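3-dehydroquinate dehydratase (PDB 4H3D) catalyses the cis-dehydration of 3-dehydroquinate to 3-dehydroshikimate, the third step of the chorismate pathway, through a covalent imine intermediate. Local coordinates at residues N146-N150 against K151-K155; E156-V159 against S160-R164; M212-I215 against S216-G220; G239-F243 against K244-S248; K94-S97 against R98-T102. All blocks are in the same frame, centred on the assembly; numbering follows the deposited sequence.

How the interactions relate
All five contacts lie in one TIM barrel and come along the chain in the order 5, 1, 2, 3, 4. Interactions 1 and 2 run from the end of strand 141-148 through its loop into helix 155-167; their centres are about 11 Å apart, and Asn-146 meets Arg-161. Interactions 3 and 4 are about 11 Å apart between centres, pack through Leu-218, Ile-241 and Leu-246, and both touch the second subunit. Interactions 1, 3 and 4 converge on the bound pyranone acid through His-147 (strand 141-148), Arg-217 (helix 215-218) and Gln-240 (a loop). Interaction 5, at the start of helix 98-110, lies across the chain's centre from 3 and 4, about 32 Å from each between centres.

Interaction 1: N146-N150 against K151-K155. With SHL (5-hydroxy-6-methyl-4-oxo-4H-pyran-2-carboxylic acid), chain I; ACT (acetate ion), chain J.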
# COMPACT_ATOMS: atom_id res chain seq x y z
N ASN B 146 -21.14 8.39 0.91
CA ASN B 146 -21.43 8.33 2.34
C ASN B 146 -20.11 8.37 3.11
O ASN B 146 -19.10 7.78 2.68
CB ASN B 146 -22.21 7.06 2.67
CG ASN B 146 -22.55 6.94 4.15
OD1 ASN B 146 -22.16 5.96 4.80
ND2 ASN B 146 -23.25 7.92 4.70
N HIS B 147 -20.12 9.06 4.24
CA HIS B 147 -18.93 9.21 5.07
C HIS B 147 -19.19 8.93 6.54
O HIS B 147 -20.29 9.17 7.05
CB HIS B 147 -18.43 10.65 4.99
CG HIS B 147 -18.21 11.12 3.59
ND1 HIS B 147 -19.24 11.51 2.77
CD2 HIS B 147 -17.07 11.27 2.88
CE1 HIS B 147 -18.74 11.87 1.60
NE2 HIS B 147 -17.43 11.74 1.64
N ASP B 148 -18.19 8.37 7.21
CA ASP B 148 -18.24 8.23 8.63
C ASP B 148 -16.89 8.70 9.10
O ASP B 148 -15.85 8.09 8.77
CB ASP B 148 -18.54 6.80 9.07
CG ASP B 148 -18.86 6.71 10.56
OD1 ASP B 148 -18.24 7.44 11.38
OD2 ASP B 148 -19.74 5.89 10.91
N PHE B 149 -16.88 9.81 9.83
CA PHE B 149 -15.63 10.38 10.34
C PHE B 149 -15.20 9.89 11.72
O PHE B 149 -14.16 10.30 12.21
CB PHE B 149 -15.70 11.91 10.34
CG PHE B 149 -15.64 12.48 9.00
CD1 PHE B 149 -16.79 12.65 8.26
CD2 PHE B 149 -14.42 12.81 8.44
CE1 PHE B 149 -16.73 13.16 6.97
CE2 PHE B 149 -14.34 13.31 7.15
CZ PHE B 149 -15.49 13.49 6.42
N ASN B 150 -15.99 9.01 12.32
CA ASN B 150 -15.69 8.53 13.68
C ASN B 150 -15.41 7.04 13.82
O ASN B 150 -14.80 6.62 14.79
CB ASN B 150 -16.86 8.88 14.59
CG ASN B 150 -17.16 10.36 14.60
OD1 ASN B 150 -18.29 10.77 14.34
ND2 ASN B 150 -16.15 11.17 14.86
N LYS B 151 -15.88 6.24 12.88
CA LYS B 151 -15.68 4.80 12.97
C LYS B 151 -15.72 4.12 11.61
O LYS B 151 -16.04 4.74 10.60
CB LYS B 151 -16.77 4.18 13.86
CG LYS B 151 -18.16 4.14 13.23
CD LYS B 151 -19.14 3.42 14.12
CE LYS B 151 -20.43 3.10 13.39
NZ LYS B 151 -21.05 4.26 12.77
N THR B 152 -15.36 2.84 11.61
CA THR B 152 -15.45 2.00 10.44
C THR B 152 -16.59 1.00 10.69
O THR B 152 -16.48 0.12 11.53
CB THR B 152 -14.14 1.25 10.17
OG1 THR B 152 -13.09 2.20 9.93
CG2 THR B 152 -14.30 0.31 8.94
N PRO B 153 -17.71 1.17 9.98
CA PRO B 153 -18.80 0.24 10.19
C PRO B 153 -18.35 -1.19 9.83
O PRO B 153 -17.36 -1.37 9.09
CB PRO B 153 -19.89 0.74 9.24
CG PRO B 153 -19.54 2.17 8.98
CD PRO B 153 -18.06 2.21 9.00
N LYS B 154 -19.07 -2.19 10.33
CA LYS B 154 -18.74 -3.58 10.06
C LYS B 154 -18.80 -3.86 8.56
O LYS B 154 -19.48 -3.15 7.81
CB LYS B 154 -19.68 -4.51 10.82
CG LYS B 154 -19.72 -4.24 12.33
CD LYS B 154 -18.32 -4.11 12.83
CE LYS B 154 -18.24 -3.78 14.30
NZ LYS B 154 -16.81 -3.51 14.62
N LYS B 155 -18.08 -4.89 8.12
CA LYS B 155 -18.05 -5.27 6.70
C LYS B 155 -19.46 -5.30 6.07
O LYS B 155 -19.70 -4.68 5.04
CB LYS B 155 -17.38 -6.64 6.57
CG LYS B 155 -17.35 -7.23 5.16
CD LYS B 155 -16.56 -8.54 5.12
CE LYS B 155 -17.19 -9.68 5.94
NZ LYS B 155 -18.47 -10.19 5.35
OAD SHL I . -9.43 11.98 -0.25
CAH SHL I . -10.12 12.11 0.79
OAA SHL I . -9.58 12.26 1.92
CAK SHL I . -11.56 12.08 0.67
OAG SHL I . -12.13 11.90 -0.64
CAF SHL I . -13.52 12.07 -0.81
CAL SHL I . -14.03 12.03 -2.06
CAJ SHL I . -14.25 12.36 0.29
OAC SHL I . -15.56 12.55 0.17
CAI SHL I . -13.67 12.46 1.53
CAE SHL I . -12.36 12.32 1.72
OAB SHL I . -14.43 12.71 2.59
C ACT J . -19.62 11.59 11.70
O ACT J . -19.22 11.17 10.57
OXT ACT J . -19.93 10.71 12.53
CH3 ACT J . -19.71 13.05 12.04
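An Asx turn leads out of strand 141-148, where the TIM barrel carries its active site, and Asp-148 and Lys-151 are the residues that meet across it. Asp-148 OD1 accepts from two successive backbone nitrogens. Asn-150 N lies 2.9 Å from OD1, nearly in line with the C-O bond, and this bond defines the turn. Lys-151 N, 3.0 Å from the same OD1, arrives from above the carboxylate, 61° out of its plane. The second oxygen is used differently: Lys-151 NZ forms a salt bridge to Asp-148 OD2 at 2.8 Å. The lysine folds back to make it: CG, held between its backbone N and carbonyl carbon (chi1 72°), passes 3.3 Å from OD2, and a bend at the last torsion turns NZ back to that oxygen. With three donors on its two oxygens, the carboxylate is fixed in rotation, and its negative charge is probably stabilised.

One residue earlier, the active-site proton donor/acceptor His-147 faces the barrel interior. Its ND1 is hydrogen-bonded to Glu-90, which probably helps orient the imidazole. One residue later, Phe-149 N donates to O of an acetate, probably from the crystallisation liquor, at 2.8 Å. On the pocket side, His-147 NE2 is hydrogen-bonded to OAC of the bound pyranone acid at 2.5 Å, with OAC at the edge of the imidazole and near its plane.

Interaction 2: E156-V159 against S160-R164; sequences EEIV and SRLCR
The guanidinium of Arg-161 and the carboxylate of Glu-157, one helical turn apart, do not pair directly. Glu-157 OE1 sits obliquely to the guanidinium and well out of its plane, 4.2 Å from Arg-161 NH2, so no N-H points at it and the attraction is one of charge alone. Water 1 completes the link, donating to Glu-157 OE1 at 2.7 Å and accepting from Arg-161 NH2 at 3.0 Å. Each group has a firmer partner elsewhere: Arg-161 NH1 bonds to Asn-146 OD1, and Glu-157 OE2 receives Lys-154 N at the helix start.

Beneath these charges, Glu-157 O accepts twice from the same face of its carbonyl plane. Arg-161 N supplies the regular helical bond at 3.0 Å. Ser-160 OG supplies the other at 2.8 Å, because chi1 of 73° places OG between the serine N and carbonyl carbon, turned back along the helix; its C=O...O angle of 115° is much more bent than the backbone bond.

The buried flank is apolar. Ile-158 and Leu-162 lie side by side and point the same way, CG2 to CD1 4.0 Å, while Val-159 CG1 touches Cys-163 SG at 3.9 Å. This flank packs on helix 182-199 and, through Ile-158 and Leu-162, on strand 172-177. The arrangement is that of an amphipathic outer helix in a beta-alpha-beta unit of a TIM barrel, here between strands 141-148 and 172-177.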
# COMPACT_ATOMS: atom_id res chain seq x y z
N GLU B 156 -20.38 -6.00 6.71
CA GLU B 156 -21.73 -6.15 6.18
C GLU B 156 -22.47 -4.81 6.09
O GLU B 156 -23.29 -4.64 5.19
CB GLU B 156 -22.55 -7.24 6.91
CG GLU B 156 -22.30 -7.36 8.38
CD GLU B 156 -20.98 -8.10 8.69
OE1 GLU B 156 -20.81 -9.28 8.28
OE2 GLU B 156 -20.13 -7.49 9.36
N GLU B 157 -22.18 -3.88 7.01
CA GLU B 157 -22.79 -2.54 6.95
C GLU B 157 -22.25 -1.79 5.74
O GLU B 157 -23.00 -1.16 5.02
CB GLU B 157 -22.46 -1.73 8.21
CG GLU B 157 -23.00 -2.30 9.49
CD GLU B 157 -22.62 -1.44 10.68
OE1 GLU B 157 -23.16 -0.32 10.79
OE2 GLU B 157 -21.79 -1.91 11.50
N ILE B 158 -20.94 -1.85 5.54
CA ILE B 158 -20.32 -1.18 4.38
C ILE B 158 -20.92 -1.75 3.08
O ILE B 158 -21.38 -1.00 2.20
CB ILE B 158 -18.79 -1.33 4.41
CG1 ILE B 158 -18.21 -0.59 5.62
CG2 ILE B 158 -18.16 -0.77 3.12
CD1 ILE B 158 -16.76 -0.89 5.87
N VAL B 159 -20.97 -3.08 2.98
CA VAL B 159 -21.55 -3.72 1.80
C VAL B 159 -23.03 -3.32 1.62
O VAL B 159 -23.47 -3.08 0.49
CB VAL B 159 -21.41 -5.27 1.82
CG1 VAL B 159 -22.21 -5.91 0.69
CG2 VAL B 159 -19.93 -5.67 1.73
N SER B 160 -23.79 -3.21 2.73
CA SER B 160 -25.21 -2.85 2.65
C SER B 160 -25.40 -1.43 2.10
O SER B 160 -26.32 -1.18 1.31
CB SER B 160 -25.95 -3.05 4.01
OG SER B 160 -25.61 -2.06 4.99
N ARG B 161 -24.53 -0.51 2.50
CA ARG B 161 -24.62 0.86 2.01
C ARG B 161 -24.25 0.94 0.53
O ARG B 161 -24.92 1.59 -0.24
CB ARG B 161 -23.76 1.79 2.83
CG ARG B 161 -24.25 1.91 4.23
CD ARG B 161 -23.57 2.99 4.99
NE ARG B 161 -23.83 2.83 6.40
CZ ARG B 161 -23.24 3.51 7.37
NH1 ARG B 161 -22.35 4.44 7.08
NH2 ARG B 161 -23.55 3.27 8.63
N LEU B 162 -23.19 0.24 0.15
CA LEU B 162 -22.77 0.23 -1.26
C LEU B 162 -23.86 -0.39 -2.15
O LEU B 162 -24.13 0.10 -3.25
CB LEU B 162 -21.43 -0.50 -1.43
CG LEU B 162 -20.21 0.18 -0.77
CD1 LEU B 162 -18.99 -0.77 -0.76
CD2 LEU B 162 -19.90 1.51 -1.46
N CYS B 163 -24.49 -1.47 -1.66
CA CYS B 163 -25.61 -2.09 -2.39
C CYS B 163 -26.79 -1.10 -2.51
O CYS B 163 -27.43 -1.02 -3.57
CB CYS B 163 -26.08 -3.38 -1.72
SG CYS B 163 -24.92 -4.72 -1.90
N ARG B 164 -27.07 -0.36 -1.45
CA ARG B 164 -28.16 0.61 -1.50
C ARG B 164 -27.88 1.70 -2.56
O ARG B 164 -28.80 2.15 -3.30
CB ARG B 164 -28.41 1.24 -0.12
CG ARG B 164 -29.61 2.20 -0.06
CD ARG B 164 -30.92 1.53 -0.51
NE ARG B 164 -32.00 2.50 -0.63
CZ ARG B 164 -33.08 2.34 -1.39
NH1 ARG B 164 -34.00 3.29 -1.44
NH2 ARG B 164 -33.24 1.24 -2.13
O HOH W 1 -25.04 0.69 9.19

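Interaction 3: M212-I215 against S216-G220. With SHL (5-hydroxy-6-methyl-4-oxo-4H-pyran-2-carboxylic acid), chain I.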
# COMPACT_ATOMS: atom_id res chain seq x y z
N MET B 212 -3.21 6.16 8.95
CA MET B 212 -3.37 4.72 9.08
C MET B 212 -4.07 4.09 7.86
O MET B 212 -3.79 2.94 7.51
CB MET B 212 -4.19 4.46 10.37
CG MET B 212 -4.38 3.04 10.78
SD MET B 212 -5.21 2.94 12.41
CE MET B 212 -3.95 3.63 13.46
N GLY B 213 -4.97 4.84 7.21
CA GLY B 213 -5.75 4.29 6.10
C GLY B 213 -5.20 4.48 4.70
O GLY B 213 -5.82 4.04 3.74
N VAL B 214 -4.02 5.09 4.58
CA VAL B 214 -3.43 5.42 3.27
C VAL B 214 -3.30 4.25 2.30
O VAL B 214 -3.46 4.43 1.09
CB VAL B 214 -2.08 6.13 3.42
CG1 VAL B 214 -1.41 6.33 2.06
CG2 VAL B 214 -2.29 7.47 4.13
N ILE B 215 -3.01 3.05 2.81
CA ILE B 215 -2.94 1.86 1.95
C ILE B 215 -4.18 1.76 1.08
O ILE B 215 -4.11 1.31 -0.08
CB ILE B 215 -2.79 0.54 2.80
CG1 ILE B 215 -2.72 -0.71 1.89
CG2 ILE B 215 -3.95 0.38 3.80
CD1 ILE B 215 -2.63 -2.06 2.67
N SER B 216 -5.32 2.17 1.64
CA SER B 216 -6.58 2.09 0.93
C SER B 216 -6.62 3.00 -0.31
O SER B 216 -7.49 2.82 -1.16
CB SER B 216 -7.74 2.45 1.84
OG SER B 216 -7.74 3.84 2.15
N ARG B 217 -5.70 3.96 -0.38
CA ARG B 217 -5.62 4.88 -1.52
C ARG B 217 -4.68 4.34 -2.57
O ARG B 217 -4.65 4.85 -3.71
CB ARG B 217 -5.06 6.24 -1.10
CG ARG B 217 -5.86 6.92 -0.05
CD ARG B 217 -5.30 8.30 0.26
NE ARG B 217 -6.05 8.94 1.33
CZ ARG B 217 -7.06 9.80 1.16
NH1 ARG B 217 -7.44 10.16 -0.07
NH2 ARG B 217 -7.67 10.31 2.21
N LEU B 218 -3.90 3.32 -2.20
CA LEU B 218 -2.87 2.80 -3.09
C LEU B 218 -3.21 1.49 -3.75
O LEU B 218 -2.74 1.23 -4.85
CB LEU B 218 -1.57 2.56 -2.28
CG LEU B 218 -0.99 3.72 -1.47
CD1 LEU B 218 0.28 3.29 -0.76
CD2 LEU B 218 -0.70 4.92 -2.37
N CYS B 219 -4.03 0.68 -3.10
CA CYS B 219 -4.24 -0.71 -3.53
C CYS B 219 -5.56 -1.01 -4.24
O CYS B 219 -6.03 -2.14 -4.21
CB CYS B 219 -4.12 -1.61 -2.30
SG CYS B 219 -5.45 -1.33 -1.11
N GLY B 220 -6.13 -0.01 -4.90
CA GLY B 220 -7.38 -0.19 -5.62
C GLY B 220 -7.37 -1.26 -6.69
O GLY B 220 -8.35 -1.99 -6.86
OAD SHL I . -9.43 11.98 -0.25
CAH SHL I . -10.12 12.11 0.79
OAA SHL I . -9.58 12.26 1.92
CAK SHL I . -11.56 12.08 0.67
OAG SHL I . -12.13 11.90 -0.64
CAF SHL I . -13.52 12.07 -0.81
CAL SHL I . -14.03 12.03 -2.06
CAJ SHL I . -14.25 12.36 0.29
OAC SHL I . -15.56 12.55 0.17
CAI SHL I . -13.67 12.46 1.53
CAE SHL I . -12.36 12.32 1.72
OAB SHL I . -14.43 12.71 2.59
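The backbone from Gly-213 to Cys-219 winds tightly, with Ser-216 N, Arg-217 N and Leu-218 N each donating three residues back, to Gly-213 O, Val-214 O and Ile-215 O, in the manner of a 3-10 turn, before Cys-219 N reaches four residues back to Ile-215 O. Ile-215 O thus accepts twice: Cys-219 N comes nearly in line with the carbonyl at 3.1 Å, whereas Leu-218 N lies 64° out of its plane.

Gly-213 O is also doubly held, by Ser-216 N at 2.9 Å and by Ser-216 OG at a short 2.5 Å. The hydroxyl reaches it because chi1 of 70° sets OG between the serine's own N and carbonyl carbon. Ser-216 OG in turn receives Ser-208 N at the end of strand 205-208, which ties this turn to the barrel wall.

The turn belongs to the loop region after strand 205-208 of the TIM barrel, and it presents Arg-217, a 3-dehydroquinate-binding residue, to the active site. From CG to NE the arginine is extended, and its guanidinium meets the ligand carboxylate with two nearly straight bonds in an end-on, bidentate pair: NH1 to OAD of the pyranone acid at 2.7 Å, and NH2 to OAA, also at 2.7 Å. OAD lies at the edge of the guanidinium, in its plane. A weak bond from NH1 to Phe-229 O adds a second partner.

Away from the ligand, Ile-215 CG1 lies 4.1 Å from Cys-219 SG. Both residues pack against Ile-215 of the second subunit, and Leu-218 against its Leu-253.

Interaction 4: G239-F243 against K244-S248. With SHL (5-hydroxy-6-methyl-4-oxo-4H-pyran-2-carboxylic acid), chain I.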
# COMPACT_ATOMS: atom_id res chain seq x y z
N GLY B 239 -2.58 12.13 6.15
CA GLY B 239 -3.54 11.17 5.64
C GLY B 239 -3.83 11.41 4.15
O GLY B 239 -4.73 10.78 3.57
N GLN B 240 -3.07 12.32 3.54
CA GLN B 240 -3.21 12.66 2.12
C GLN B 240 -1.91 12.36 1.39
O GLN B 240 -0.84 12.35 1.99
CB GLN B 240 -3.53 14.15 1.96
CG GLN B 240 -4.83 14.62 2.63
CD GLN B 240 -6.10 14.19 1.90
OE1 GLN B 240 -6.07 13.75 0.75
NE2 GLN B 240 -7.24 14.35 2.58
N ILE B 241 -2.00 12.12 0.09
CA ILE B 241 -0.83 11.84 -0.74
C ILE B 241 -0.93 12.77 -1.95
O ILE B 241 -1.99 12.87 -2.56
CB ILE B 241 -0.79 10.33 -1.14
CG1 ILE B 241 0.37 10.03 -2.09
CG2 ILE B 241 -2.08 9.89 -1.79
CD1 ILE B 241 0.53 8.54 -2.37
N SER B 242 0.15 13.49 -2.27
CA SER B 242 0.12 14.41 -3.42
C SER B 242 -0.10 13.54 -4.66
O SER B 242 0.40 12.40 -4.73
CB SER B 242 1.42 15.20 -3.54
OG SER B 242 2.46 14.38 -4.01
N PHE B 243 -0.82 14.08 -5.63
CA PHE B 243 -1.23 13.29 -6.79
C PHE B 243 -0.08 12.75 -7.64
O PHE B 243 -0.21 11.68 -8.24
CB PHE B 243 -2.28 14.04 -7.63
CG PHE B 243 -1.73 15.13 -8.50
CD1 PHE B 243 -1.31 14.86 -9.79
CD2 PHE B 243 -1.66 16.44 -8.04
CE1 PHE B 243 -0.80 15.86 -10.60
CE2 PHE B 243 -1.16 17.44 -8.84
CZ PHE B 243 -0.73 17.16 -10.12
N LYS B 244 1.04 13.47 -7.69
CA LYS B 244 2.21 13.03 -8.46
C LYS B 244 2.77 11.75 -7.84
O LYS B 244 3.06 10.77 -8.54
CB LYS B 244 3.30 14.10 -8.47
CG LYS B 244 2.92 15.39 -9.17
CD LYS B 244 4.03 16.44 -9.08
CE LYS B 244 3.56 17.78 -9.60
NZ LYS B 244 4.65 18.80 -9.62
N GLU B 245 2.91 11.76 -6.52
CA GLU B 245 3.44 10.62 -5.81
C GLU B 245 2.45 9.45 -5.85
O GLU B 245 2.85 8.29 -5.92
CB GLU B 245 3.83 11.02 -4.39
CG GLU B 245 4.96 12.07 -4.38
CD GLU B 245 5.43 12.46 -3.00
OE1 GLU B 245 4.70 12.20 -2.01
OE2 GLU B 245 6.54 13.04 -2.89
N LEU B 246 1.16 9.77 -5.85
CA LEU B 246 0.14 8.74 -5.93
C LEU B 246 0.21 8.08 -7.31
O LEU B 246 0.10 6.85 -7.44
CB LEU B 246 -1.24 9.36 -5.67
CG LEU B 246 -2.45 8.43 -5.60
CD1 LEU B 246 -2.20 7.35 -4.59
CD2 LEU B 246 -3.76 9.23 -5.25
N ASN B 247 0.41 8.89 -8.35
CA ASN B 247 0.53 8.37 -9.70
C ASN B 247 1.70 7.38 -9.79
O ASN B 247 1.57 6.30 -10.37
CB ASN B 247 0.72 9.49 -10.74
CG ASN B 247 0.63 8.98 -12.17
OD1 ASN B 247 -0.40 8.45 -12.59
ND2 ASN B 247 1.71 9.14 -12.93
N SER B 248 2.83 7.74 -9.20
CA SER B 248 4.01 6.89 -9.23
C SER B 248 3.75 5.54 -8.57
O SER B 248 4.13 4.51 -9.10
CB SER B 248 5.18 7.58 -8.53
OG SER B 248 5.46 8.81 -9.16
OAD SHL I . -9.43 11.98 -0.25
CAH SHL I . -10.12 12.11 0.79
OAA SHL I . -9.58 12.26 1.92
CAK SHL I . -11.56 12.08 0.67
OAG SHL I . -12.13 11.90 -0.64
CAF SHL I . -13.52 12.07 -0.81
CAL SHL I . -14.03 12.03 -2.06
CAJ SHL I . -14.25 12.36 0.29
OAC SHL I . -15.56 12.55 0.17
CAI SHL I . -13.67 12.46 1.53
CAE SHL I . -12.36 12.32 1.72
OAB SHL I . -14.43 12.71 2.59
O HOH W 2 2.52 12.95 -0.84
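Water 2 is gripped from two residues: it donates to Glu-245 OE1 at 2.6 Å and accepts from Ser-242 N at 2.8 Å. Ser-242 is the N-cap of helix 243-256, and Glu-245 stands three positions on. The water thus bridges the pair that forms one half of a capping box. The glutamate chain runs extended beyond CG, its CG passing 3.4 Å from Ser-242 OG. Ser-242 O opens the helical bonding by accepting Leu-246 N in the carbonyl plane.

The apolar counterpart is a hydrophobic staple across the same helix start. Ile-241, just before the N-cap, crosses Leu-246 at about a right angle. Its CD1 lies 3.7 Å from Leu-246 CD1 and 3.6 Å from Leu-246 CA, while its CG2 meets both leucine methyls. Leu-218 covers both side chains, and Leu-252 of the second subunit packs on Ile-241. In the TIM barrel this helix follows strand 227-229 and the loop that carries substrate-binding Gln-240.

Phe-243 turns the other way. Its chi1 of 77° sets CG between the backbone N and carbonyl carbon, which lays the ring against the Lys-244 backbone N, and Lys-244 CG rests over one face in a CH-pi contact, 4.2 Å from the centroid and 18° off the normal. Ala-44 and Val-24 also touch the phenylalanine.

At the pocket end, Gln-240 folds at chi2 (-74°), bringing NE2 to 3.2 Å from OAA of the pyranone acid. That bond is tentative in detail, since the glutamine was modelled in two conformers.

Interaction 5: K94-S97 against R98-T102; sequences KLIS and RDYYT
Ile-96 CB starts 4.2 Å from Tyr-100 CD2, and the side chain runs on toward the first turn of helix 98-110. Its CG1 stands between the backbone N and the carbonyl carbon (chi1 64°), and the branch then extends, which carries CD1 to the helix. There the methyl touches two residues at once: Tyr-100 CD2 at 3.8 Å, and Tyr-101 at its CA, 3.8 Å, and its CB, 4.0 Å. CD1 lies at the edge of both tyrosine rings, near their planes, so neither contact is a packing over a ring face.

Ile-96 precedes the N-cap residue Ser-97, and Tyr-101 is the fourth residue after that cap; the apolar pair therefore meets the definition of a hydrophobic staple. The cap itself is polar. Ser-97 OG, set by a chi1 of 72° in the same kind of position as CG1 of Ile-96, accepts from Tyr-100 N at 2.9 Å, with an N-H...O angle of 154°. Its carbonyl takes the next amide, Tyr-101 N to Ser-97 O at 2.9 Å, starting the regular helical series. Two successive amides of the first turn are thus satisfied by one serine, once through its side chain and once through its backbone.

Both tyrosine hydroxyls reach beyond the helix. Tyr-100 OH bonds to Val-59 O, and Tyr-101 OH to Glu-120 N at the end of strand 116-120. Ile-96 also touches Phe-85 in the loop after strand 81-84, while Thr-102 packs on Val-127 and Val-131 of the adjacent helix 125-137.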
# COMPACT_ATOMS: atom_id res chain seq x y z
N LYS B 94 -19.91 24.78 4.09
CA LYS B 94 -20.99 25.75 3.99
C LYS B 94 -22.38 25.16 4.20
O LYS B 94 -22.76 24.18 3.55
CB LYS B 94 -20.90 26.36 2.59
CG LYS B 94 -21.96 27.34 2.22
CD LYS B 94 -21.86 28.64 3.00
CE LYS B 94 -22.88 29.61 2.43
NZ LYS B 94 -22.83 30.93 3.06
N LEU B 95 -23.14 25.76 5.11
CA LEU B 95 -24.53 25.35 5.33
C LEU B 95 -25.41 25.91 4.21
O LEU B 95 -25.34 27.10 3.89
CB LEU B 95 -25.06 25.89 6.66
CG LEU B 95 -24.46 25.35 7.96
CD1 LEU B 95 -24.96 26.17 9.15
CD2 LEU B 95 -24.79 23.85 8.15
N ILE B 96 -26.20 25.03 3.59
CA ILE B 96 -27.21 25.45 2.60
C ILE B 96 -28.47 24.61 2.80
O ILE B 96 -28.44 23.56 3.47
CB ILE B 96 -26.75 25.32 1.12
CG1 ILE B 96 -26.48 23.85 0.77
CG2 ILE B 96 -25.55 26.22 0.86
CD1 ILE B 96 -26.14 23.61 -0.72
N SER B 97 -29.57 25.05 2.21
CA SER B 97 -30.80 24.34 2.36
C SER B 97 -30.84 23.10 1.49
O SER B 97 -30.06 22.95 0.53
CB SER B 97 -32.01 25.23 2.02
OG SER B 97 -32.10 25.47 0.62
N ARG B 98 -31.75 22.21 1.84
CA ARG B 98 -32.02 20.99 1.12
C ARG B 98 -32.50 21.32 -0.30
O ARG B 98 -32.07 20.71 -1.28
CB ARG B 98 -33.08 20.24 1.92
CG ARG B 98 -33.68 19.02 1.31
CD ARG B 98 -34.36 18.25 2.43
NE ARG B 98 -33.36 17.94 3.44
CZ ARG B 98 -32.62 16.84 3.43
NH1 ARG B 98 -32.83 15.94 2.49
NH2 ARG B 98 -31.70 16.63 4.36
N ASP B 99 -33.39 22.30 -0.38
CA ASP B 99 -33.91 22.75 -1.66
C ASP B 99 -32.81 23.33 -2.54
O ASP B 99 -32.78 23.07 -3.74
CB ASP B 99 -35.04 23.77 -1.47
CG ASP B 99 -36.34 23.13 -1.01
OD1 ASP B 99 -36.52 21.91 -1.18
OD2 ASP B 99 -37.19 23.86 -0.48
N TYR B 100 -31.89 24.11 -1.95
CA TYR B 100 -30.82 24.68 -2.76
C TYR B 100 -29.82 23.60 -3.19
O TYR B 100 -29.28 23.67 -4.27
CB TYR B 100 -30.08 25.84 -2.06
CG TYR B 100 -29.09 26.50 -3.01
CD1 TYR B 100 -29.54 27.17 -4.15
CD2 TYR B 100 -27.72 26.43 -2.80
CE1 TYR B 100 -28.65 27.75 -5.04
CE2 TYR B 100 -26.82 27.01 -3.68
CZ TYR B 100 -27.30 27.68 -4.80
OH TYR B 100 -26.42 28.26 -5.68
N TYR B 101 -29.61 22.60 -2.34
CA TYR B 101 -28.69 21.51 -2.68
C TYR B 101 -29.18 20.83 -3.95
O TYR B 101 -28.41 20.55 -4.86
CB TYR B 101 -28.61 20.51 -1.53
CG TYR B 101 -27.74 19.30 -1.77
CD1 TYR B 101 -26.39 19.33 -1.47
CD2 TYR B 101 -28.28 18.12 -2.25
CE1 TYR B 101 -25.59 18.19 -1.68
CE2 TYR B 101 -27.51 17.00 -2.45
CZ TYR B 101 -26.15 17.04 -2.16
OH TYR B 101 -25.39 15.91 -2.36
N THR B 102 -30.49 20.57 -3.99
CA THR B 102 -31.14 19.93 -5.13
C THR B 102 -31.05 20.83 -6.37
O THR B 102 -30.62 20.38 -7.43
CB THR B 102 -32.61 19.62 -4.81
OG1 THR B 102 -32.65 18.77 -3.64
CG2 THR B 102 -33.31 18.93 -5.98